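Side-chain contacts in ICChI, a glycosylated chitinase (PDB 6IDN), which hydrolyses chitin and also shows lysozyme activity, probably cutting the beta-1,4 links of its glycan substrates as other family 18 glycosidases do: residues E13-L16 and R17-C20; A97-W101 and N102-G106; F162-Y165 and Y166-E169; L199-N203 and N204-T208; A233-L236 and I237-L241. One frame throughout, in Å; residues are numbered along the deposited sequence.

Contact 1. Residues E13-L16 and R17-C20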
loop_
_atom_site.group_PDB
_atom_site.type_symbol
_atom_site.label_atom_id
_atom_site.label_comp_id
_atom_site.label_asym_id
_atom_site.label_seq_id
_atom_site.Cartn_x
_atom_site.Cartn_y
_atom_site.Cartn_z
ATOM N N GLU A 13 15.261 -2.496 -8.764
ATOM C CA GLU A 13 15.228 -1.997 -7.394
ATOM C C GLU A 13 15.744 -3.003 -6.379
ATOM O O GLU A 13 15.738 -2.707 -5.180
ATOM C CB GLU A 13 13.809 -1.569 -7.017
ATOM C CG GLU A 13 12.847 -2.725 -6.776
ATOM C CD GLU A 13 11.416 -2.308 -6.985
ATOM O OE1 GLU A 13 11.093 -1.146 -6.656
ATOM O OE2 GLU A 13 10.609 -3.129 -7.480
ATOM N N GLY A 14 16.218 -4.162 -6.821
ATOM C CA GLY A 14 16.652 -5.196 -5.908
ATOM C C GLY A 14 15.572 -6.243 -5.682
ATOM O O GLY A 14 14.384 -6.027 -5.940
ATOM N N SER A 15 16.004 -7.409 -5.203
ATOM C CA SER A 15 15.062 -8.479 -4.912
ATOM C C SER A 15 14.236 -8.139 -3.675
ATOM O O SER A 15 14.550 -7.222 -2.905
ATOM C CB SER A 15 15.800 -9.808 -4.715
ATOM O OG SER A 15 16.558 -9.803 -3.515
ATOM N N LEU A 16 13.140 -8.872 -3.499
ATOM C CA LEU A 16 12.346 -8.687 -2.293
ATOM C C LEU A 16 13.164 -9.034 -1.056
ATOM O O LEU A 16 13.085 -8.344 -0.035
ATOM C CB LEU A 16 11.079 -9.538 -2.378
ATOM C CG LEU A 16 10.118 -9.470 -1.200
ATOM C CD1 LEU A 16 9.498 -8.082 -1.025
ATOM C CD2 LEU A 16 9.034 -10.537 -1.380
ATOM N N ARG A 17 13.979 -10.091 -1.138
ATOM C CA ARG A 17 14.845 -10.449 -0.017
ATOM C C ARG A 17 15.807 -9.315 0.323
ATOM O O ARG A 17 15.988 -8.975 1.495
ATOM C CB ARG A 17 15.629 -11.729 -0.330
ATOM C CG ARG A 17 16.669 -12.073 0.743
ATOM C CD ARG A 17 17.517 -13.301 0.403
ATOM N NE ARG A 17 16.708 -14.516 0.358
ATOM C CZ ARG A 17 16.523 -15.331 1.391
ATOM N NH1 ARG A 17 17.097 -15.069 2.556
ATOM N NH2 ARG A 17 15.761 -16.408 1.258
ATOM N N GLU A 18 16.441 -8.729 -0.694
ATOM C CA GLU A 18 17.355 -7.619 -0.446
ATOM C C GLU A 18 16.618 -6.424 0.140
ATOM O O GLU A 18 17.143 -5.717 1.011
ATOM C CB GLU A 18 18.060 -7.226 -1.742
ATOM C CG GLU A 18 19.109 -8.236 -2.189
ATOM C CD GLU A 18 19.550 -8.028 -3.621
ATOM O OE1 GLU A 18 18.881 -7.288 -4.367
ATOM O OE2 GLU A 18 20.589 -8.602 -4.004
ATOM N N THR A 19 15.405 -6.178 -0.341
ATOM C CA THR A 19 14.596 -5.103 0.213
ATOM C C THR A 19 14.336 -5.329 1.697
ATOM O O THR A 19 14.510 -4.421 2.521
ATOM C CB THR A 19 13.298 -5.015 -0.585
ATOM O OG1 THR A 19 13.628 -4.685 -1.942
ATOM C CG2 THR A 19 12.354 -3.953 -0.005
ATOM N N CYS A 20 13.947 -6.549 2.066
ATOM C CA CYS A 20 13.734 -6.832 3.478
ATOM C C CYS A 20 15.035 -6.745 4.262
ATOM O O CYS A 20 15.042 -6.287 5.409
ATOM C CB CYS A 20 13.079 -8.202 3.640
ATOM S SG CYS A 20 11.390 -8.151 3.061
#
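Glu-18 reaches back from the first turn of helix 16-21 to Ser-15, and the two residues make a worked example of a capping box. Along the glutamate, CB, CG and CD all stay close to Ser-15 OG, at 3.5 Å, 3.3 Å and 3.5 Å. At the tip, OE1 approaches Gly-14 CA (3.4 Å) and takes the backbone N-H of Ser-15 (N to OE1 3.0 Å), met from above the carboxylate plane rather than within it. The bond is returned by Glu-18 N, which donates to Ser-15 OG over 3.0 Å; with chi1 at 69°, OG stands between the serine's own backbone N and carbonyl carbon, where Glu-18 N can reach it. With an alanine here, Glu-18 N is likely to lose its capping acceptor, and the first turn to fray more easily. Thr-19 grips Ser-15 O twice, through N and OG1, from opposite faces of the carbonyl plane. Behind this polar cap, Leu-16 packs on Ile-64 of helix 60-69 and Ile-28 of strand 27-36, while the Cys-20 to Cys-67 disulfide ties helix 16-21 to helix 60-69.

Contact 2. Residues A97-W101 and N102-G106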
loop_
_atom_site.group_PDB
_atom_site.type_symbol
_atom_site.label_atom_id
_atom_site.label_comp_id
_atom_site.label_asym_id
_atom_site.label_seq_id
_atom_site.Cartn_x
_atom_site.Cartn_y
_atom_site.Cartn_z
ATOM N N ALA A 97 -12.752 -10.703 -3.807
ATOM C CA ALA A 97 -12.223 -11.006 -2.480
ATOM C C ALA A 97 -11.838 -12.468 -2.387
ATOM O O ALA A 97 -10.777 -12.819 -1.853
ATOM C CB ALA A 97 -13.267 -10.675 -1.403
ATOM N N GLN A 98 -12.691 -13.344 -2.913
ATOM C CA GLN A 98 -12.397 -14.776 -2.872
ATOM C C GLN A 98 -11.157 -15.088 -3.690
ATOM O O GLN A 98 -10.309 -15.882 -3.272
ATOM C CB GLN A 98 -13.604 -15.552 -3.392
ATOM C CG GLN A 98 -13.521 -17.010 -3.123
ATOM C CD GLN A 98 -13.678 -17.312 -1.660
ATOM O OE1 GLN A 98 -14.714 -17.033 -1.057
ATOM N NE2 GLN A 98 -12.623 -17.850 -1.058
ATOM N N TYR A 99 -11.039 -14.474 -4.875
ATOM C CA TYR A 99 -9.852 -14.652 -5.691
ATOM C C TYR A 99 -8.606 -14.257 -4.921
ATOM O O TYR A 99 -7.592 -14.960 -4.960
ATOM C CB TYR A 99 -9.948 -13.817 -6.989
ATOM C CG TYR A 99 -8.586 -13.601 -7.648
ATOM C CD1 TYR A 99 -8.055 -14.541 -8.516
ATOM C CD2 TYR A 99 -7.828 -12.463 -7.380
ATOM C CE1 TYR A 99 -6.807 -14.357 -9.102
ATOM C CE2 TYR A 99 -6.576 -12.275 -7.955
ATOM C CZ TYR A 99 -6.076 -13.228 -8.818
ATOM O OH TYR A 99 -4.834 -13.041 -9.404
ATOM N N LEU A 100 -8.654 -13.103 -4.247
ATOM C CA LEU A 100 -7.485 -12.643 -3.508
ATOM C C LEU A 100 -7.158 -13.601 -2.375
ATOM O O LEU A 100 -5.986 -13.932 -2.148
ATOM C CB LEU A 100 -7.720 -11.231 -2.972
ATOM C CG LEU A 100 -7.882 -10.185 -4.067
ATOM C CD1 LEU A 100 -8.367 -8.892 -3.447
ATOM C CD2 LEU A 100 -6.567 -9.947 -4.771
ATOM N N TRP A 101 -8.179 -14.055 -1.648
ATOM C CA TRP A 101 -7.941 -15.000 -0.562
ATOM C C TRP A 101 -7.322 -16.285 -1.102
ATOM O O TRP A 101 -6.334 -16.799 -0.555
ATOM C CB TRP A 101 -9.254 -15.298 0.185
ATOM C CG TRP A 101 -9.094 -16.418 1.163
ATOM C CD1 TRP A 101 -9.490 -17.709 0.990
ATOM C CD2 TRP A 101 -8.467 -16.355 2.446
ATOM N NE1 TRP A 101 -9.141 -18.461 2.093
ATOM C CE2 TRP A 101 -8.514 -17.647 2.998
ATOM C CE3 TRP A 101 -7.879 -15.325 3.189
ATOM C CZ2 TRP A 101 -7.989 -17.942 4.251
ATOM C CZ3 TRP A 101 -7.343 -15.626 4.431
ATOM C CH2 TRP A 101 -7.411 -16.919 4.952
ATOM N N ASN A 102 -7.885 -16.812 -2.189
ATOM C CA ASN A 102 -7.452 -18.108 -2.701
ATOM C C ASN A 102 -6.072 -18.040 -3.329
ATOM O O ASN A 102 -5.335 -19.036 -3.308
ATOM C CB ASN A 102 -8.456 -18.617 -3.735
ATOM C CG ASN A 102 -9.755 -19.076 -3.116
ATOM O OD1 ASN A 102 -9.840 -19.314 -1.912
ATOM N ND2 ASN A 102 -10.775 -19.223 -3.946
ATOM N N ASN A 103 -5.717 -16.902 -3.927
ATOM C CA ASN A 103 -4.507 -16.850 -4.736
ATOM C C ASN A 103 -3.335 -16.179 -4.038
ATOM O O ASN A 103 -2.179 -16.497 -4.358
ATOM C CB ASN A 103 -4.799 -16.149 -6.066
ATOM C CG ASN A 103 -5.515 -17.058 -7.043
ATOM O OD1 ASN A 103 -4.877 -17.833 -7.757
ATOM N ND2 ASN A 103 -6.848 -16.994 -7.062
ATOM N N PHE A 104 -3.598 -15.294 -3.075
ATOM C CA PHE A 104 -2.544 -14.522 -2.425
ATOM C C PHE A 104 -2.548 -14.656 -0.904
ATOM O O PHE A 104 -1.492 -14.513 -0.281
ATOM C CB PHE A 104 -2.662 -13.039 -2.825
ATOM C CG PHE A 104 -2.352 -12.784 -4.273
ATOM C CD1 PHE A 104 -1.038 -12.669 -4.702
ATOM C CD2 PHE A 104 -3.365 -12.679 -5.209
ATOM C CE1 PHE A 104 -0.742 -12.448 -6.039
ATOM C CE2 PHE A 104 -3.076 -12.466 -6.552
ATOM C CZ PHE A 104 -1.759 -12.349 -6.965
ATOM N N LEU A 105 -3.695 -14.931 -0.293
ATOM C CA LEU A 105 -3.811 -14.956 1.157
ATOM C C LEU A 105 -3.808 -16.423 1.625
ATOM O O LEU A 105 -2.986 -17.182 1.110
ATOM C CB LEU A 105 -5.005 -14.112 1.595
ATOM C CG LEU A 105 -4.976 -12.675 1.088
ATOM C CD1 LEU A 105 -6.266 -12.001 1.573
ATOM C CD2 LEU A 105 -3.736 -11.930 1.592
ATOM N N GLY A 106 -4.672 -16.850 2.540
ATOM C CA GLY A 106 -4.522 -18.184 3.103
ATOM C C GLY A 106 -5.276 -19.316 2.432
ATOM O O GLY A 106 -5.322 -20.419 2.983
#
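Gln-98 and Asn-102, one turn apart near the end of helix 90-103, meet amide to amide. NE2 of Gln-98 donates to OD1 of Asn-102 over a long 3.3 Å, arriving above the carbonyl plane and not on a lone pair. A shorter polar link lies next along the helix: Asn-103 CG lies beside its backbone N (chi1 -78°), from where ND2 turns back to Tyr-99 O at 3.0 Å, with that oxygen in the plane of the amide. Asn-103 N bonds to it as well, and OD1 is held by Ser-109. Both Phe-104 N and Leu-105 N bond to Leu-100 O.

Aromatic contacts follow. Gly-106 lays its CA over the six-membered ring of Trp-101, 3.8 Å from the centroid, in a CH-pi contact, and Leu-105 CB packs 3.5 Å from Trp-101 CE3. The Tyr-99 and Phe-104 rings meet obliquely, their planes at 69°. The result is a helix end where Tyr-99 O and Leu-100 O each take two donors, while a glycine lets the departing chain lie close against the indole; a CB there would clash with it.

Contact 3. Residues F162-Y165 and Y166-E169. With NAG (2-acetamido-2-deoxy-beta-D-glucopyranose), chain C.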
loop_
_atom_site.group_PDB
_atom_site.type_symbol
_atom_site.label_atom_id
_atom_site.label_comp_id
_atom_site.label_asym_id
_atom_site.label_seq_id
_atom_site.Cartn_x
_atom_site.Cartn_y
_atom_site.Cartn_z
ATOM N N PHE A 162 -8.795 15.564 0.801
ATOM C CA PHE A 162 -9.855 14.877 1.518
ATOM C C PHE A 162 -11.214 15.468 1.151
ATOM O O PHE A 162 -11.362 16.696 1.086
ATOM C CB PHE A 162 -9.626 15.004 3.029
ATOM C CG PHE A 162 -10.634 14.264 3.870
ATOM C CD1 PHE A 162 -11.852 14.853 4.181
ATOM C CD2 PHE A 162 -10.368 12.990 4.337
ATOM C CE1 PHE A 162 -12.794 14.185 4.954
ATOM C CE2 PHE A 162 -11.293 12.312 5.111
ATOM C CZ PHE A 162 -12.515 12.913 5.420
ATOM N N PRO A 163 -12.237 14.635 0.900
ATOM C CA PRO A 163 -12.205 13.171 0.877
ATOM C C PRO A 163 -11.715 12.651 -0.469
ATOM O O PRO A 163 -11.893 13.345 -1.474
ATOM C CB PRO A 163 -13.666 12.793 1.127
ATOM C CG PRO A 163 -14.442 13.923 0.534
ATOM C CD PRO A 163 -13.606 15.167 0.730
ATOM N N ASP A 164 -11.092 11.470 -0.475
ATOM C CA ASP A 164 -10.570 10.872 -1.697
ATOM C C ASP A 164 -11.705 10.235 -2.490
ATOM O O ASP A 164 -12.449 9.404 -1.964
ATOM C CB ASP A 164 -9.513 9.823 -1.340
ATOM C CG ASP A 164 -8.869 9.221 -2.553
ATOM O OD1 ASP A 164 -7.869 9.790 -3.036
ATOM O OD2 ASP A 164 -9.374 8.193 -3.044
ATOM N N TYR A 165 -11.849 10.629 -3.763
ATOM C CA TYR A 165 -12.939 10.098 -4.581
ATOM C C TYR A 165 -12.935 8.578 -4.592
ATOM O O TYR A 165 -13.979 7.940 -4.413
ATOM C CB TYR A 165 -12.854 10.615 -6.023
ATOM C CG TYR A 165 -13.641 9.756 -7.017
ATOM C CD1 TYR A 165 -15.031 9.804 -7.069
ATOM C CD2 TYR A 165 -12.995 8.892 -7.896
ATOM C CE1 TYR A 165 -15.753 9.013 -7.967
ATOM C CE2 TYR A 165 -13.713 8.100 -8.802
ATOM C CZ TYR A 165 -15.090 8.162 -8.830
ATOM O OH TYR A 165 -15.800 7.379 -9.736
ATOM N N TYR A 166 -11.763 7.977 -4.822
ATOM C CA TYR A 166 -11.725 6.543 -5.076
ATOM C C TYR A 166 -11.931 5.742 -3.814
ATOM O O TYR A 166 -12.537 4.665 -3.857
ATOM C CB TYR A 166 -10.400 6.145 -5.724
ATOM C CG TYR A 166 -10.214 6.807 -7.058
ATOM C CD1 TYR A 166 -10.820 6.305 -8.201
ATOM C CD2 TYR A 166 -9.455 7.957 -7.166
ATOM C CE1 TYR A 166 -10.659 6.948 -9.425
ATOM C CE2 TYR A 166 -9.292 8.599 -8.371
ATOM C CZ TYR A 166 -9.890 8.089 -9.498
ATOM O OH TYR A 166 -9.703 8.749 -10.698
ATOM N N LEU A 167 -11.429 6.245 -2.684
ATOM C CA LEU A 167 -11.326 5.443 -1.478
ATOM C C LEU A 167 -12.155 5.950 -0.314
ATOM O O LEU A 167 -12.100 5.344 0.764
ATOM C CB LEU A 167 -9.858 5.329 -1.040
ATOM C CG LEU A 167 -9.016 4.487 -1.988
ATOM C CD1 LEU A 167 -7.538 4.663 -1.688
ATOM C CD2 LEU A 167 -9.435 3.022 -1.852
ATOM N N ARG A 168 -12.924 7.030 -0.473
ATOM C CA ARG A 168 -13.626 7.550 0.700
ATOM C C ARG A 168 -14.597 6.519 1.258
ATOM O O ARG A 168 -14.673 6.342 2.475
ATOM C CB ARG A 168 -14.335 8.869 0.382
ATOM C CG ARG A 168 -15.469 8.777 -0.554
ATOM C CD ARG A 168 -15.973 10.168 -0.923
ATOM N NE ARG A 168 -16.640 10.823 0.196
ATOM C CZ ARG A 168 -17.236 12.009 0.118
ATOM N NH1 ARG A 168 -17.234 12.694 -1.027
ATOM N NH2 ARG A 168 -17.823 12.525 1.191
ATOM N N GLU A 169 -15.296 5.779 0.392
ATOM C CA GLU A 169 -16.272 4.803 0.881
ATOM C C GLU A 169 -15.579 3.633 1.556
ATOM O O GLU A 169 -16.038 3.142 2.593
ATOM C CB GLU A 169 -17.146 4.292 -0.263
ATOM C CG GLU A 169 -18.147 5.298 -0.806
ATOM C CD GLU A 169 -18.998 4.714 -1.919
ATOM O OE1 GLU A 169 -18.652 3.624 -2.422
ATOM O OE2 GLU A 169 -20.017 5.333 -2.303
HETATM C C1 NAG C . -19.090 8.374 6.056
HETATM C C2 NAG C . -19.130 9.735 5.363
HETATM C C3 NAG C . -20.136 10.659 6.061
HETATM C C4 NAG C . -21.486 9.961 6.187
HETATM C C5 NAG C . -21.314 8.606 6.865
HETATM C C6 NAG C . -22.589 7.796 6.935
HETATM C C7 NAG C . -17.105 10.519 4.210
HETATM C C8 NAG C . -15.747 11.136 4.371
HETATM N N2 NAG C . -17.801 10.329 5.338
HETATM O O3 NAG C . -20.296 11.867 5.315
HETATM O O4 NAG C . -22.378 10.762 6.955
HETATM O O5 NAG C . -20.388 7.822 6.100
HETATM O O6 NAG C . -22.370 6.534 7.551
HETATM O O7 NAG C . -17.562 10.232 3.109
HETATM O O HOH W 1 -15.347 6.098 -2.700
#
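The chi1 of Arg-168 (68°) sets CG between its backbone N and carbonyl carbon, and a bend at chi3 (-70°) then lays the chain alongside Pro-163, pointing the same way. Pro-163 CG sits over the centre of one guanidinium face, 3.4 Å from Arg-168 CZ. At the guanidinium's edge, NE and NH2 both donate to O7 of the N-acetylglucosamine, at 3.1 Å and 3.0 Å, a fork that fixes the rotation of the flat group and holds the acetamide of the glycan. Phe-162 touches the methyl C8 of the same sugar. This loop follows strand 153-156 of the TIM barrel and leads into the short helix 168-171; a cis peptide bond precedes Pro-163. Asp-164 turns its carboxylate onto the start of that helix: OD2 accepts from Leu-167 N at 2.9 Å through its anti lone pair, while OD1 is taken by Ala-159 N. Farther round, Tyr-165 has two conformers; in the one described, and so with less certainty, its edge points toward the face of Tyr-166 in a T-shaped pair, centroids 4.6 Å apart.

Contact 4. Residues L199-N203 and N204-T208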
loop_
_atom_site.group_PDB
_atom_site.type_symbol
_atom_site.label_atom_id
_atom_site.label_comp_id
_atom_site.label_asym_id
_atom_site.label_seq_id
_atom_site.Cartn_x
_atom_site.Cartn_y
_atom_site.Cartn_z
ATOM N N LEU A 199 0.185 19.764 7.083
ATOM C CA LEU A 199 -0.214 19.565 8.471
ATOM C C LEU A 199 -1.693 19.875 8.679
ATOM O O LEU A 199 -2.372 19.186 9.448
ATOM C CB LEU A 199 0.661 20.427 9.377
ATOM C CG LEU A 199 2.123 19.979 9.404
ATOM C CD1 LEU A 199 2.984 20.987 10.168
ATOM C CD2 LEU A 199 2.255 18.572 10.003
ATOM N N ASN A 200 -2.219 20.891 7.984
ATOM C CA ASN A 200 -3.650 21.176 8.082
ATOM C C ASN A 200 -4.484 20.013 7.554
ATOM O O ASN A 200 -5.480 19.617 8.170
ATOM C CB ASN A 200 -3.985 22.463 7.329
ATOM C CG ASN A 200 -3.563 23.712 8.089
ATOM O OD1 ASN A 200 -3.270 23.664 9.290
ATOM N ND2 ASN A 200 -3.544 24.843 7.394
ATOM N N SER A 201 -4.103 19.466 6.398
ATOM C CA SER A 201 -4.777 18.281 5.877
ATOM C C SER A 201 -4.713 17.133 6.877
ATOM O O SER A 201 -5.731 16.505 7.195
ATOM C CB SER A 201 -4.132 17.865 4.553
ATOM O OG SER A 201 -4.718 16.678 4.051
ATOM N N TRP A 202 -3.509 16.838 7.371
ATOM C CA TRP A 202 -3.345 15.773 8.358
ATOM C C TRP A 202 -4.222 16.009 9.588
ATOM O O TRP A 202 -5.031 15.149 9.963
ATOM C CB TRP A 202 -1.868 15.678 8.744
ATOM C CG TRP A 202 -1.540 14.638 9.762
ATOM C CD1 TRP A 202 -1.615 14.776 11.112
ATOM C CD2 TRP A 202 -1.059 13.304 9.517
ATOM N NE1 TRP A 202 -1.224 13.611 11.728
ATOM C CE2 TRP A 202 -0.863 12.698 10.774
ATOM C CE3 TRP A 202 -0.773 12.571 8.359
ATOM C CZ2 TRP A 202 -0.396 11.382 10.914
ATOM C CZ3 TRP A 202 -0.295 11.258 8.496
ATOM C CH2 TRP A 202 -0.116 10.684 9.761
ATOM N N ASN A 203 -4.099 17.189 10.207
ATOM C CA ASN A 203 -4.731 17.437 11.505
ATOM C C ASN A 203 -6.235 17.645 11.392
ATOM O O ASN A 203 -6.984 17.263 12.302
ATOM C CB ASN A 203 -4.123 18.672 12.164
ATOM C CG ASN A 203 -2.750 18.425 12.716
ATOM O OD1 ASN A 203 -2.446 17.327 13.196
ATOM N ND2 ASN A 203 -1.909 19.460 12.680
ATOM N N ASN A 204 -6.695 18.259 10.311
ATOM C CA ASN A 204 -8.094 18.658 10.228
ATOM C C ASN A 204 -8.957 17.665 9.475
ATOM O O ASN A 204 -10.156 17.557 9.770
ATOM C CB ASN A 204 -8.215 20.035 9.570
ATOM C CG ASN A 204 -7.520 21.116 10.368
ATOM O OD1 ASN A 204 -7.341 20.979 11.576
ATOM N ND2 ASN A 204 -7.156 22.210 9.710
ATOM N N ASP A 205 -8.378 16.935 8.522
ATOM C CA ASP A 205 -9.139 16.049 7.656
ATOM C C ASP A 205 -8.820 14.590 7.943
ATOM O O ASP A 205 -9.704 13.834 8.352
ATOM C CB ASP A 205 -8.859 16.370 6.171
ATOM C CG ASP A 205 -9.342 17.765 5.757
ATOM O OD1 ASP A 205 -10.241 18.328 6.419
ATOM O OD2 ASP A 205 -8.817 18.300 4.749
ATOM N N TRP A 206 -7.563 14.178 7.771
ATOM C CA TRP A 206 -7.248 12.758 7.853
ATOM C C TRP A 206 -7.308 12.239 9.282
ATOM O O TRP A 206 -7.514 11.034 9.488
ATOM C CB TRP A 206 -5.880 12.505 7.200
ATOM C CG TRP A 206 -6.017 12.693 5.717
ATOM C CD1 TRP A 206 -5.578 13.763 4.971
ATOM C CD2 TRP A 206 -6.733 11.843 4.821
ATOM N NE1 TRP A 206 -5.957 13.606 3.653
ATOM C CE2 TRP A 206 -6.670 12.438 3.536
ATOM C CE3 TRP A 206 -7.414 10.626 4.969
ATOM C CZ2 TRP A 206 -7.244 11.843 2.410
ATOM C CZ3 TRP A 206 -7.993 10.044 3.853
ATOM C CH2 TRP A 206 -7.907 10.654 2.589
ATOM N N SER A 207 -7.158 13.125 10.268
ATOM C CA SER A 207 -7.350 12.750 11.662
ATOM C C SER A 207 -8.758 12.239 11.937
ATOM O O SER A 207 -8.964 11.533 12.929
ATOM C CB SER A 207 -7.055 13.954 12.559
ATOM O OG SER A 207 -8.059 14.948 12.416
ATOM N N THR A 208 -9.731 12.579 11.089
ATOM C CA THR A 208 -11.117 12.227 11.363
ATOM C C THR A 208 -11.484 10.826 10.909
ATOM O O THR A 208 -12.568 10.347 11.261
ATOM C CB THR A 208 -12.101 13.237 10.730
ATOM O OG1 THR A 208 -12.138 13.087 9.297
ATOM C CG2 THR A 208 -11.736 14.676 11.111
HETATM O O HOH W 2 -7.031 17.478 2.863
#
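Asn-200 and Asn-204 lie side by side one turn apart, their amide planes only 15° from parallel, and Asn-204 N donates to Asn-200 O at 2.8 Å. Ser-201 comes next and carries more of the contact. Its carbonyl O takes both Asp-205 N and Trp-206 N, each at 3.0 Å, the second nearly along the C=O axis. Its OG, opposite the backbone N about CA-CB (chi1 177°), is thereby placed at the edge of the Trp-206 indole, in its plane and 3.2 Å from CD1; a water joins that OG to Asp-205 OD2. The shared carbonyl marks a pi-type turn in helix 196-206, which links strands 178-182 and 213-219 as the helix of a beta-alpha-beta crossover in the TIM barrel. Trp-206 NE1 donates to Cys-160 O, and the indole meets Phe-162 edge-to-face. A leucine in place of Trp-206 would probably leave Cys-160 O without that N-H and open a gap beside Phe-162. Trp-202 O continues the wide turn by accepting from Ser-207 N, while its own indole NE1 reaches Thr-247.

Contact 5. Residues A233-L236 and I237-L241. With CA (calcium ion), chain E.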
loop_
_atom_site.group_PDB
_atom_site.type_symbol
_atom_site.label_atom_id
_atom_site.label_comp_id
_atom_site.label_asym_id
_atom_site.label_seq_id
_atom_site.Cartn_x
_atom_site.Cartn_y
_atom_site.Cartn_z
ATOM N N ALA A 233 15.213 15.217 3.886
ATOM C CA ALA A 233 15.137 14.426 5.112
ATOM C C ALA A 233 15.222 15.302 6.363
ATOM O O ALA A 233 14.444 15.114 7.309
ATOM C CB ALA A 233 16.243 13.367 5.111
ATOM N N ASP A 234 16.137 16.274 6.381
ATOM C CA ASP A 234 16.303 17.089 7.584
ATOM C C ASP A 234 15.064 17.940 7.852
ATOM O O ASP A 234 14.677 18.141 9.013
ATOM C CB ASP A 234 17.559 17.946 7.459
ATOM C CG ASP A 234 18.825 17.128 7.630
ATOM O OD1 ASP A 234 18.793 16.134 8.390
ATOM O OD2 ASP A 234 19.850 17.473 7.013
ATOM N N ASP A 235 14.419 18.433 6.792
ATOM C CA ASP A 235 13.174 19.179 6.960
ATOM C C ASP A 235 12.058 18.286 7.475
ATOM O O ASP A 235 11.227 18.722 8.280
ATOM C CB ASP A 235 12.746 19.802 5.634
ATOM C CG ASP A 235 13.578 21.010 5.238
ATOM O OD1 ASP A 235 14.484 21.464 5.985
ATOM O OD2 ASP A 235 13.315 21.506 4.135
ATOM N N LEU A 236 11.965 17.057 6.963
ATOM C CA LEU A 236 10.963 16.133 7.482
ATOM C C LEU A 236 11.157 15.926 8.977
ATOM O O LEU A 236 10.203 15.986 9.764
ATOM C CB LEU A 236 11.048 14.798 6.736
ATOM C CG LEU A 236 10.035 13.747 7.170
ATOM C CD1 LEU A 236 8.642 14.178 6.720
ATOM C CD2 LEU A 236 10.380 12.382 6.598
ATOM N N ILE A 237 12.403 15.702 9.383
ATOM C CA ILE A 237 12.706 15.415 10.782
ATOM C C ILE A 237 12.406 16.616 11.663
ATOM O O ILE A 237 11.939 16.464 12.802
ATOM C CB ILE A 237 14.170 14.963 10.899
ATOM C CG1 ILE A 237 14.344 13.591 10.247
ATOM C CG2 ILE A 237 14.621 14.954 12.356
ATOM C CD1 ILE A 237 15.794 13.276 9.888
ATOM N N SER A 238 12.674 17.826 11.172
ATOM C CA SER A 238 12.556 18.990 12.038
ATOM C C SER A 238 11.201 19.673 11.953
ATOM O O SER A 238 10.783 20.302 12.929
ATOM C CB SER A 238 13.661 20.005 11.733
ATOM O OG SER A 238 13.510 20.525 10.428
ATOM N N GLU A 239 10.503 19.581 10.820
ATOM C CA GLU A 239 9.266 20.331 10.619
ATOM C C GLU A 239 8.002 19.493 10.666
ATOM O O GLU A 239 6.938 20.043 10.954
ATOM C CB GLU A 239 9.281 21.046 9.261
ATOM C CG GLU A 239 10.424 22.019 9.098
ATOM C CD GLU A 239 10.658 22.430 7.664
ATOM O OE1 GLU A 239 9.695 22.360 6.866
ATOM O OE2 GLU A 239 11.795 22.854 7.345
ATOM N N VAL A 240 8.069 18.198 10.344
ATOM C CA VAL A 240 6.849 17.430 10.121
ATOM C C VAL A 240 6.686 16.305 11.136
ATOM O O VAL A 240 5.663 16.230 11.828
ATOM C CB VAL A 240 6.827 16.870 8.690
ATOM C CG1 VAL A 240 5.626 15.934 8.503
ATOM C CG2 VAL A 240 6.790 18.011 7.698
ATOM N N LEU A 241 7.674 15.413 11.218
ATOM C CA LEU A 241 7.557 14.257 12.110
ATOM C C LEU A 241 7.170 14.620 13.540
ATOM O O LEU A 241 6.242 13.992 14.074
ATOM C CB LEU A 241 8.857 13.439 12.077
ATOM C CG LEU A 241 9.044 12.644 10.775
ATOM C CD1 LEU A 241 10.354 11.892 10.781
ATOM C CD2 LEU A 241 7.895 11.683 10.558
HETATM CA CA CA E . 13.713 23.661 3.742
HETATM O O HOH W 3 15.707 21.528 8.454
HETATM O O HOH W 4 15.586 23.479 4.936
#
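Leu-236 meets Val-240 and Leu-241 on the packed side of helix 233-244. Its CD1 touches Val-240 CB at 3.8 Å and its CG lies 3.9 Å from Leu-241 CG; with CG anti to the backbone N (chi1 -179°), the leucine reaches inward to Leu-216 and Leu-218 of strand 213-219. Beneath, Leu-236 O accepts from both Val-240 N and Leu-241 N, the five-residue reach to Leu-241 N being that of a pi-type turn.

The other side is wet and charged. Asp-235 and Glu-239 run side by side, their OD1 and OE2 only 3.3 Å apart, two acceptors of like charge. Asp-235 OD2 binds the calcium ion at 2.2 Å, and a water bound to the same ion donates to Asp-235 OD1; a second water links that OD1 with Ser-238 OG. The calcium ion and the donated water hydrogens thus probably offset the repulsion between the two carboxylates, and Glu-239 has a support of its own in the hydrogen bond between its OE1 and the hydroxyl of Tyr-191.

In the fold
From the N terminus the five contacts come strictly in series, none nesting within or crossing another; each is local, within one continuous stretch, and closes no long loop. Contact 1 ends the loop after strand 2-7 and starts helix 16-21. Contact 2 lies where helix 90-103 runs out, its centre about 24 Å from that of contact 1. Contact 3 ends the loop after strand 153-156; contacts 4 and 5 fall on the helices flanking strand 213-219. Contacts 3 and 4 meet directly, through Phe-162 and Trp-206, and Leu-199 of contact 4 brushes Glu-239 of contact 5. Together they sample the TIM barrel's outer helices and connecting loops, with contacts 2 and 5 farthest apart, centres about 39 Å.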